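Local coordinates for protein putative SAM-dependent O-methyltranferase (Podospora anserina, PDB 4YMH) that binds S-adenosyl-L-homocysteine and probably transfers methyl groups from S-adenosylmethionine to oxygen atoms of its substrates, at residues 66-71 with 136-141; 72-77 with 94-99. All blocks are in the same frame, centred on the assembly; numbering follows the deposited sequence.

Contact 1: residues 66-71 with 136-141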
ATOM      1  N   PRO A  66       5.472  -2.992 -15.046  1.00 20.83           N
ATOM      2  CA  PRO A  66       4.677  -3.992 -15.770  1.00 20.58           C
ATOM      3  C   PRO A  66       4.848  -3.910 -17.296  1.00 25.94           C
ATOM      4  O   PRO A  66       4.987  -2.812 -17.843  1.00 26.95           O
ATOM      5  CB  PRO A  66       3.241  -3.646 -15.368  1.00 21.23           C
ATOM      6  CG  PRO A  66       3.283  -2.192 -15.097  1.00 23.21           C
ATOM      7  CD  PRO A  66       4.617  -1.952 -14.439  1.00 23.93           C
ATOM      8  N   LYS A  67       4.861  -5.060 -17.967  1.00 22.06           N
ATOM      9  CA  LYS A  67       4.963  -5.102 -19.426  1.00 25.63           C
ATOM     10  C   LYS A  67       3.635  -4.737 -20.089  1.00 30.01           C
ATOM     11  O   LYS A  67       3.605  -4.077 -21.125  1.00 31.53           O
ATOM     12  CB  LYS A  67       5.418  -6.488 -19.898  1.00 28.83           C
ATOM     13  CG  LYS A  67       6.876  -6.803 -19.572  1.00 36.85           C
ATOM     14  CD  LYS A  67       7.348  -8.117 -20.208  1.00 42.84           C
ATOM     15  CE  LYS A  67       6.744  -9.323 -19.509  1.00 47.74           C
ATOM     16  NZ  LYS A  67       7.007  -9.297 -18.034  1.00 47.88           N
ATOM     17  N   ARG A  68       2.538  -5.189 -19.490  1.00 24.95           N
ATOM     18  CA  ARG A  68       1.190  -4.891 -19.970  1.00 21.40           C
ATOM     19  C   ARG A  68       0.326  -4.591 -18.757  1.00 23.53           C
ATOM     20  O   ARG A  68       0.492  -5.238 -17.719  1.00 23.14           O
ATOM     21  CB  ARG A  68       0.591  -6.065 -20.753  1.00 25.33           C
ATOM     22  CG  ARG A  68       1.376  -6.535 -21.971  1.00 33.09           C
ATOM     23  CD  ARG A  68       0.671  -7.724 -22.629  1.00 33.42           C
ATOM     24  NE  ARG A  68      -0.583  -7.342 -23.275  1.00 34.04           N
ATOM     25  CZ  ARG A  68      -1.640  -8.139 -23.408  1.00 34.62           C
ATOM     26  NH1 ARG A  68      -1.625  -9.369 -22.908  1.00 33.77           N
ATOM     27  NH2 ARG A  68      -2.722  -7.698 -24.029  1.00 34.93           N
ATOM     28  N   ILE A  69      -0.590  -3.628 -18.883  1.00 19.95           N
ATOM     29  CA  ILE A  69      -1.501  -3.277 -17.796  1.00 19.20           C
ATOM     30  C   ILE A  69      -2.934  -3.447 -18.291  1.00 22.49           C
ATOM     31  O   ILE A  69      -3.261  -3.045 -19.405  1.00 21.67           O
ATOM     32  CB  ILE A  69      -1.286  -1.818 -17.301  1.00 20.52           C
ATOM     33  CG1 ILE A  69       0.069  -1.674 -16.606  1.00 24.67           C
ATOM     34  CG2 ILE A  69      -2.417  -1.379 -16.348  1.00 21.19           C
ATOM     35  CD1 ILE A  69       0.428  -0.243 -16.197  1.00 22.98           C
ATOM     36  N   LEU A  70      -3.773  -4.070 -17.477  1.00 19.54           N
ATOM     37  CA  LEU A  70      -5.202  -4.151 -17.779  1.00 20.94           C
ATOM     38  C   LEU A  70      -5.970  -3.348 -16.749  1.00 24.28           C
ATOM     39  O   LEU A  70      -5.639  -3.376 -15.568  1.00 22.54           O
ATOM     40  CB  LEU A  70      -5.697  -5.593 -17.782  1.00 21.22           C
ATOM     41  CG  LEU A  70      -7.230  -5.747 -17.842  1.00 21.04           C
ATOM     42  CD1 LEU A  70      -7.795  -5.215 -19.167  1.00 23.40           C
ATOM     43  CD2 LEU A  70      -7.651  -7.184 -17.612  1.00 24.91           C
ATOM     44  N   GLU A  71      -6.993  -2.633 -17.201  1.00 21.63           N
ATOM     45  CA  GLU A  71      -7.834  -1.843 -16.319  1.00 24.99           C
ATOM     46  C   GLU A  71      -9.305  -2.114 -16.626  1.00 23.72           C
ATOM     47  O   GLU A  71      -9.715  -2.128 -17.783  1.00 24.68           O
ATOM     48  CB  GLU A  71      -7.491  -0.365 -16.487  1.00 33.44           C
ATOM     49  CG  GLU A  71      -8.595   0.591 -16.166  1.00 38.12           C
ATOM     50  CD  GLU A  71      -8.136   2.026 -16.236  1.00 35.21           C
ATOM     51  OE1 GLU A  71      -8.636   2.776 -17.108  1.00 36.95           O
ATOM     52  OE2 GLU A  71      -7.277   2.399 -15.412  1.00 31.48           O
ATOM     53  N   GLY A 136      -3.223 -13.537 -23.749  1.00 35.48           N
ATOM     54  CA  GLY A 136      -1.942 -13.294 -23.101  1.00 36.93           C
ATOM     55  C   GLY A 136      -2.082 -13.017 -21.616  1.00 32.88           C
ATOM     56  O   GLY A 136      -3.002 -13.509 -20.968  1.00 34.25           O
ATOM     57  N   GLU A 137      -1.174 -12.224 -21.063  1.00 30.06           N
ATOM     58  CA  GLU A 137      -1.213 -11.982 -19.635  1.00 30.99           C
ATOM     59  C   GLU A 137      -0.831 -10.548 -19.300  1.00 32.65           C
ATOM     60  O   GLU A 137      -0.181  -9.851 -20.090  1.00 31.58           O
ATOM     61  CB  GLU A 137      -0.287 -12.961 -18.908  1.00 34.88           C
ATOM     62  CG  GLU A 137       1.162 -12.838 -19.338  1.00 37.89           C
ATOM     63  CD  GLU A 137       2.056 -13.896 -18.711  1.00 43.30           C
ATOM     64  OE1 GLU A 137       1.521 -14.910 -18.212  1.00 39.96           O
ATOM     65  OE2 GLU A 137       3.296 -13.709 -18.728  1.00 43.46           O
ATOM     66  N   PHE A 138      -1.238 -10.120 -18.115  1.00 22.98           N
ATOM     67  CA  PHE A 138      -0.953  -8.776 -17.650  1.00 28.88           C
ATOM     68  C   PHE A 138      -0.170  -8.832 -16.335  1.00 28.73           C
ATOM     69  O   PHE A 138      -0.420  -9.703 -15.502  1.00 27.46           O
ATOM     70  CB  PHE A 138      -2.258  -7.987 -17.482  1.00 21.00           C
ATOM     71  CG  PHE A 138      -3.026  -7.796 -18.768  1.00 24.54           C
ATOM     72  CD1 PHE A 138      -3.991  -8.712 -19.164  1.00 23.97           C
ATOM     73  CD2 PHE A 138      -2.785  -6.699 -19.581  1.00 24.14           C
ATOM     74  CE1 PHE A 138      -4.698  -8.538 -20.344  1.00 26.16           C
ATOM     75  CE2 PHE A 138      -3.490  -6.520 -20.769  1.00 24.43           C
ATOM     76  CZ  PHE A 138      -4.446  -7.439 -21.147  1.00 28.83           C
ATOM     77  N   ASP A 139       0.772  -7.906 -16.168  1.00 23.04           N
ATOM     78  CA  ASP A 139       1.595  -7.818 -14.964  1.00 21.63           C
ATOM     79  C   ASP A 139       0.907  -6.985 -13.899  1.00 20.82           C
ATOM     80  O   ASP A 139       1.227  -7.090 -12.717  1.00 19.20           O
ATOM     81  CB  ASP A 139       2.961  -7.198 -15.265  1.00 25.71           C
ATOM     82  CG  ASP A 139       3.842  -8.082 -16.100  1.00 32.58           C
ATOM     83  OD1 ASP A 139       3.635  -9.313 -16.103  1.00 35.96           O
ATOM     84  OD2 ASP A 139       4.766  -7.539 -16.742  1.00 35.22           O
ATOM     85  N   LEU A 140      -0.023  -6.131 -14.319  1.00 21.83           N
ATOM     86  CA  LEU A 140      -0.793  -5.345 -13.364  1.00 22.66           C
ATOM     87  C   LEU A 140      -2.208  -5.228 -13.867  1.00 19.82           C
ATOM     88  O   LEU A 140      -2.442  -4.887 -15.034  1.00 18.06           O
ATOM     89  CB  LEU A 140      -0.177  -3.959 -13.140  1.00 25.83           C
ATOM     90  CG  LEU A 140      -0.802  -3.119 -12.016  1.00 27.94           C
ATOM     91  CD1 LEU A 140       0.225  -2.178 -11.420  1.00 29.54           C
ATOM     92  CD2 LEU A 140      -2.038  -2.319 -12.481  1.00 27.04           C
ATOM     93  N   ILE A 141      -3.152  -5.538 -12.984  1.00 19.52           N
ATOM     94  CA  ILE A 141      -4.561  -5.446 -13.318  1.00 18.16           C
ATOM     95  C   ILE A 141      -5.282  -4.580 -12.285  1.00 18.42           C
ATOM     96  O   ILE A 141      -5.219  -4.850 -11.100  1.00 18.19           O
ATOM     97  CB  ILE A 141      -5.212  -6.852 -13.376  1.00 16.61           C
ATOM     98  CG1 ILE A 141      -4.433  -7.742 -14.359  1.00 20.93           C
ATOM     99  CG2 ILE A 141      -6.675  -6.734 -13.776  1.00 18.55           C
ATOM    100  CD1 ILE A 141      -5.000  -9.135 -14.549  1.00 24.91           C
TER
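I69 and L70 pair with L140 and I141, and R68 lies over the ring of F138, where strands 68-72 and 138-143 run side by side as parallel neighbours in the Rossmann-like sheet of a class I methyltransferase. The parallel register follows from I69 opposite L140 and L70 opposite I141, with L70 N donating to L140 O at 2.9 Å. Before this ladder the chain turns a corner at D139, whose N still reaches R68 O.

The F138 ring is held between two partners. L70 CB sits over the centre of one face, 3.6 Å from the ring centroid, a CH-pi contact. Over the opposite face lies the R68 guanidinium in an off-centre cation-pi contact, its CZ 4.1 Å from the F138 centroid and the two planes 31° apart. R68 arrives there because its chain, extended through chi2, bends at chi3 (70°). Its positive charge is probably balanced mainly by E93, which forms a salt bridge with NE, while the carbonyls of E135 and, weakly, E137 take up NH1.

On one face of the sheet L70 CD2 meets I141 CG2; on the face opposite, I69 and L140 lie side by side, pointing the same way, with I69 CG2 4.0 Å from L140 CD2, and W83 of helix 78-86 touches both.

Ahead of strand 68-72, P66 CB packs on D139 CB. OD1 of D139 is hydrogen-bonded to S164 OG. D139 OD2 is gripped twice by one residue: K67 N meets it on the anti side at 2.8 Å, nearly straight at 173°, and K67 NZ, curled back by bends at chi3 and chi4, forms a salt bridge with OD2 at 3.1 Å, on its syn lone pair.

Contact 2: residues 72-77 with 94-99. With SAH (S-adenosyl-L-homocysteine), chain E.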
ATOM      1  N   ILE A  72     -10.100  -2.363 -15.594  1.00 23.99           N
ATOM      2  CA  ILE A  72     -11.519  -2.605 -15.795  1.00 21.72           C
ATOM      3  C   ILE A  72     -12.259  -1.417 -15.192  1.00 25.72           C
ATOM      4  O   ILE A  72     -12.208  -1.204 -13.976  1.00 24.06           O
ATOM      5  CB  ILE A  72     -11.975  -3.935 -15.163  1.00 25.87           C
ATOM      6  CG1 ILE A  72     -11.045  -5.078 -15.588  1.00 23.93           C
ATOM      7  CG2 ILE A  72     -13.412  -4.245 -15.557  1.00 28.55           C
ATOM      8  CD1 ILE A  72     -11.437  -6.451 -15.027  1.00 25.03           C
ATOM      9  N   GLY A  73     -12.907  -0.625 -16.054  1.00 27.81           N
ATOM     10  CA  GLY A  73     -13.610   0.579 -15.641  1.00 25.59           C
ATOM     11  C   GLY A  73     -12.788   1.815 -15.971  1.00 27.04           C
ATOM     12  O   GLY A  73     -11.952   2.246 -15.181  1.00 28.13           O
ATOM     13  N   CYS A  74     -13.027   2.396 -17.145  1.00 24.02           N
ATOM     14  CA  CYS A  74     -12.200   3.506 -17.625  1.00 25.14           C
ATOM     15  C   CYS A  74     -12.692   4.868 -17.125  1.00 27.49           C
ATOM     16  O   CYS A  74     -11.878   5.750 -16.831  1.00 25.77           O
ATOM     17  CB  CYS A  74     -12.156   3.499 -19.156  1.00 26.76           C
ATOM     18  SG  CYS A  74     -11.018   4.701 -19.881  1.00 29.84           S
ATOM     19  N   TYR A  75     -14.017   5.009 -16.997  1.00 26.70           N
ATOM     20  CA  TYR A  75     -14.685   6.298 -16.750  1.00 28.90           C
ATOM     21  C   TYR A  75     -14.182   7.366 -17.720  1.00 29.77           C
ATOM     22  O   TYR A  75     -14.427   7.259 -18.921  1.00 28.07           O
ATOM     23  CB  TYR A  75     -14.497   6.756 -15.304  1.00 30.20           C
ATOM     24  CG  TYR A  75     -15.411   7.896 -14.916  1.00 32.44           C
ATOM     25  CD1 TYR A  75     -16.792   7.770 -15.033  1.00 32.33           C
ATOM     26  CD2 TYR A  75     -14.899   9.100 -14.435  1.00 28.56           C
ATOM     27  CE1 TYR A  75     -17.644   8.808 -14.683  1.00 34.88           C
ATOM     28  CE2 TYR A  75     -15.750  10.152 -14.087  1.00 29.09           C
ATOM     29  CZ  TYR A  75     -17.115   9.993 -14.209  1.00 35.07           C
ATOM     30  OH  TYR A  75     -17.959  11.021 -13.862  1.00 39.48           O
ATOM     31  N   SER A  76     -13.474   8.382 -17.223  1.00 26.57           N
ATOM     32  CA  SER A  76     -13.014   9.462 -18.111  1.00 30.57           C
ATOM     33  C   SER A  76     -11.559   9.297 -18.578  1.00 27.75           C
ATOM     34  O   SER A  76     -11.035  10.148 -19.298  1.00 30.68           O
ATOM     35  CB  SER A  76     -13.174  10.823 -17.433  1.00 33.53           C
ATOM     36  OG  SER A  76     -12.069  11.109 -16.586  1.00 37.42           O
ATOM     37  N   GLY A  77     -10.921   8.201 -18.189  1.00 23.63           N
ATOM     38  CA  GLY A  77      -9.562   7.912 -18.615  1.00 22.87           C
ATOM     39  C   GLY A  77      -8.454   8.329 -17.652  1.00 24.44           C
ATOM     40  O   GLY A  77      -7.273   8.168 -17.958  1.00 23.73           O
ATOM     41  N   ILE A  94      -1.472  -0.764 -22.538  1.00 29.88           N
ATOM     42  CA  ILE A  94      -2.498  -0.528 -21.539  1.00 26.41           C
ATOM     43  C   ILE A  94      -3.844  -0.813 -22.173  1.00 28.05           C
ATOM     44  O   ILE A  94      -4.206  -0.200 -23.167  1.00 28.81           O
ATOM     45  CB  ILE A  94      -2.433   0.903 -21.015  1.00 26.39           C
ATOM     46  CG1 ILE A  94      -1.075   1.120 -20.352  1.00 27.66           C
ATOM     47  CG2 ILE A  94      -3.557   1.168 -20.025  1.00 23.12           C
ATOM     48  CD1 ILE A  94      -0.669   2.531 -20.291  1.00 30.70           C
ATOM     49  N   VAL A  95      -4.552  -1.793 -21.625  1.00 27.09           N
ATOM     50  CA  VAL A  95      -5.867  -2.162 -22.114  1.00 23.44           C
ATOM     51  C   VAL A  95      -6.876  -1.698 -21.078  1.00 25.96           C
ATOM     52  O   VAL A  95      -6.729  -1.977 -19.890  1.00 26.30           O
ATOM     53  CB  VAL A  95      -5.995  -3.687 -22.339  1.00 25.02           C
ATOM     54  CG1 VAL A  95      -7.436  -4.064 -22.706  1.00 26.38           C
ATOM     55  CG2 VAL A  95      -5.006  -4.149 -23.402  1.00 25.57           C
ATOM     56  N   THR A  96      -7.880  -0.950 -21.503  1.00 20.65           N
ATOM     57  CA  THR A  96      -8.857  -0.503 -20.535  1.00 21.88           C
ATOM     58  C   THR A  96     -10.259  -0.810 -21.041  1.00 26.28           C
ATOM     59  O   THR A  96     -10.565  -0.626 -22.226  1.00 28.11           O
ATOM     60  CB  THR A  96      -8.666   1.000 -20.201  1.00 26.72           C
ATOM     61  OG1 THR A  96      -9.677   1.419 -19.275  1.00 26.20           O
ATOM     62  CG2 THR A  96      -8.700   1.868 -21.455  1.00 28.78           C
ATOM     63  N   LEU A  97     -11.097  -1.335 -20.146  1.00 29.98           N
ATOM     64  CA  LEU A  97     -12.428  -1.804 -20.523  1.00 27.93           C
ATOM     65  C   LEU A  97     -13.516  -0.858 -20.035  1.00 32.67           C
ATOM     66  O   LEU A  97     -13.490  -0.439 -18.878  1.00 27.16           O
ATOM     67  CB  LEU A  97     -12.689  -3.201 -19.954  1.00 26.11           C
ATOM     68  CG  LEU A  97     -11.670  -4.291 -20.267  1.00 29.95           C
ATOM     69  CD1 LEU A  97     -12.150  -5.609 -19.694  1.00 28.65           C
ATOM     70  CD2 LEU A  97     -11.455  -4.402 -21.778  1.00 29.19           C
ATOM     71  N   GLU A  98     -14.485  -0.538 -20.894  1.00 29.36           N
ATOM     72  CA  GLU A  98     -15.536   0.397 -20.481  1.00 28.84           C
ATOM     73  C   GLU A  98     -16.848   0.118 -21.203  1.00 30.37           C
ATOM     74  O   GLU A  98     -16.832  -0.209 -22.388  1.00 33.70           O
ATOM     75  CB  GLU A  98     -15.084   1.845 -20.737  1.00 28.46           C
ATOM     76  CG  GLU A  98     -16.164   2.897 -20.503  1.00 30.36           C
ATOM     77  CD  GLU A  98     -16.657   2.948 -19.057  1.00 32.59           C
ATOM     78  OE1 GLU A  98     -15.814   3.004 -18.130  1.00 33.43           O
ATOM     79  OE2 GLU A  98     -17.896   2.943 -18.845  1.00 32.25           O
ATOM     80  N   TYR A  99     -17.975   0.295 -20.548  1.00 30.55           N
ATOM     81  CA  TYR A  99     -19.260   0.059 -21.208  1.00 35.82           C
ATOM     82  C   TYR A  99     -20.145   1.258 -21.459  1.00 35.57           C
ATOM     83  O   TYR A  99     -21.027   1.196 -22.244  1.00 38.31           O
ATOM     84  CB  TYR A  99     -20.054  -1.042 -20.514  1.00 45.24           C
ATOM     85  CG  TYR A  99     -20.914  -0.619 -19.377  1.00 58.14           C
ATOM     86  CD1 TYR A  99     -22.131  -1.229 -19.148  1.00 68.60           C
ATOM     87  CD2 TYR A  99     -20.506   0.344 -18.495  1.00 60.86           C
ATOM     88  CE1 TYR A  99     -22.905  -0.881 -18.071  1.00 75.87           C
ATOM     89  CE2 TYR A  99     -21.283   0.715 -17.431  1.00 66.39           C
ATOM     90  CZ  TYR A  99     -22.477   0.107 -17.218  1.00 74.85           C
ATOM     91  OH  TYR A  99     -23.266   0.465 -16.143  1.00 80.00           O
TER
HETATM   92  N   SAH E1001     -10.949   4.038 -13.079  1.00 31.95           N
HETATM   93  CA  SAH E1001     -11.534   5.348 -13.131  1.00 35.69           C
HETATM   94  CB  SAH E1001     -12.949   5.354 -12.559  1.00 32.83           C
HETATM   95  CG  SAH E1001     -13.842   4.163 -12.890  1.00 29.14           C
HETATM   96  SD  SAH E1001     -15.475   4.426 -12.305  1.00 31.51           S
HETATM   97  C   SAH E1001     -10.704   6.346 -12.368  1.00 35.76           C
HETATM   98  O   SAH E1001     -10.814   7.525 -12.606  1.00 30.25           O
HETATM   99  OXT SAH E1001      -9.935   5.944 -11.508  1.00 36.11           O
HETATM  100  C5' SAH E1001     -16.168   2.925 -12.865  1.00 30.17           C
HETATM  101  C4' SAH E1001     -16.380   2.847 -14.369  1.00 30.11           C
HETATM  102  O4' SAH E1001     -16.758   1.530 -14.722  1.00 33.68           O
HETATM  103  C3' SAH E1001     -17.502   3.735 -14.850  1.00 32.92           C
HETATM  104  O3' SAH E1001     -17.068   4.575 -15.892  1.00 33.00           O
HETATM  105  C2' SAH E1001     -18.554   2.779 -15.351  1.00 31.31           C
HETATM  106  O2' SAH E1001     -19.317   3.288 -16.399  1.00 28.94           O
HETATM  107  C1' SAH E1001     -17.762   1.544 -15.706  1.00 32.84           C
HETATM  108  N9  SAH E1001     -18.541   0.300 -15.632  1.00 33.36           N
HETATM  109  C8  SAH E1001     -19.484  -0.017 -14.764  1.00 32.96           C
HETATM  110  N7  SAH E1001     -19.957  -1.228 -15.003  1.00 28.91           N
HETATM  111  C5  SAH E1001     -19.309  -1.705 -16.037  1.00 30.80           C
HETATM  112  C6  SAH E1001     -19.310  -2.946 -16.808  1.00 30.09           C
HETATM  113  N6  SAH E1001     -20.149  -3.899 -16.469  1.00 32.24           N
HETATM  114  N1  SAH E1001     -18.461  -3.079 -17.823  1.00 29.65           N
HETATM  115  C2  SAH E1001     -17.618  -2.098 -18.127  1.00 29.99           C
HETATM  116  N3  SAH E1001     -17.550  -0.952 -17.477  1.00 28.46           N
HETATM  117  C4  SAH E1001     -18.359  -0.704 -16.441  1.00 31.11           C
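C74, L97 and E98 carry this contact, in which the loop after strand 68-72 runs alongside the C-terminal end of strand 93-98 and shapes the S-adenosyl-L-homocysteine pocket. I72 still pairs in parallel with L97, whose CD1 lies 4.3 Å from I72 CG1 on the face covered by helix 127-133, and G73 N donates to L97 O at 2.9 Å; beyond it the loop leaves the ladder. C74 CB then rests against E98 CB and comes within 3.2 Å of T96 OG1, whose hydroxyl is bonded to E71.

E98, the acidic residue at the strand end characteristic of this fold, is bent at chi2 (63°), which carries its carboxylate to the ribose. OE1 accepts from Y75 N at 2.9 Å, from above the carboxylate plane, and from SAH O3' at 3.0 Å, besides a weak bond from C74 N. OE2 takes SAH O2' at 2.8 Å and the backbone N of S100, so both oxygens are fixed. G73 O accepts from SAH N, while one face of the Y99 ring covers the adenine.

Helix 101-114 packs on C74 and E98, helix 127-133 on I72 and L97, and strand 120-124 flanks T96, L97 and E98.

Overall arrangement
Contact 1 and contact 2 have centres 13 Å apart and share one mixed sheet, in which strand 68-72 lies between strands 138-143 and 93-98. Along the chain the order is 66-71, 72-77, 94-99, 136-141, so contact 2 is nested within the loop that contact 1 closes. They also touch directly: E71 N probably donates to V95 O at 2.8 Å, beside the link from E71 to T96, and F138 packs on V95. Contact 1 thus lies toward the N-terminal part of the strands, whereas contact 2 lies at the opposite, C-terminal ends, where class I methyltransferases bind their cofactor and where SAH sits here.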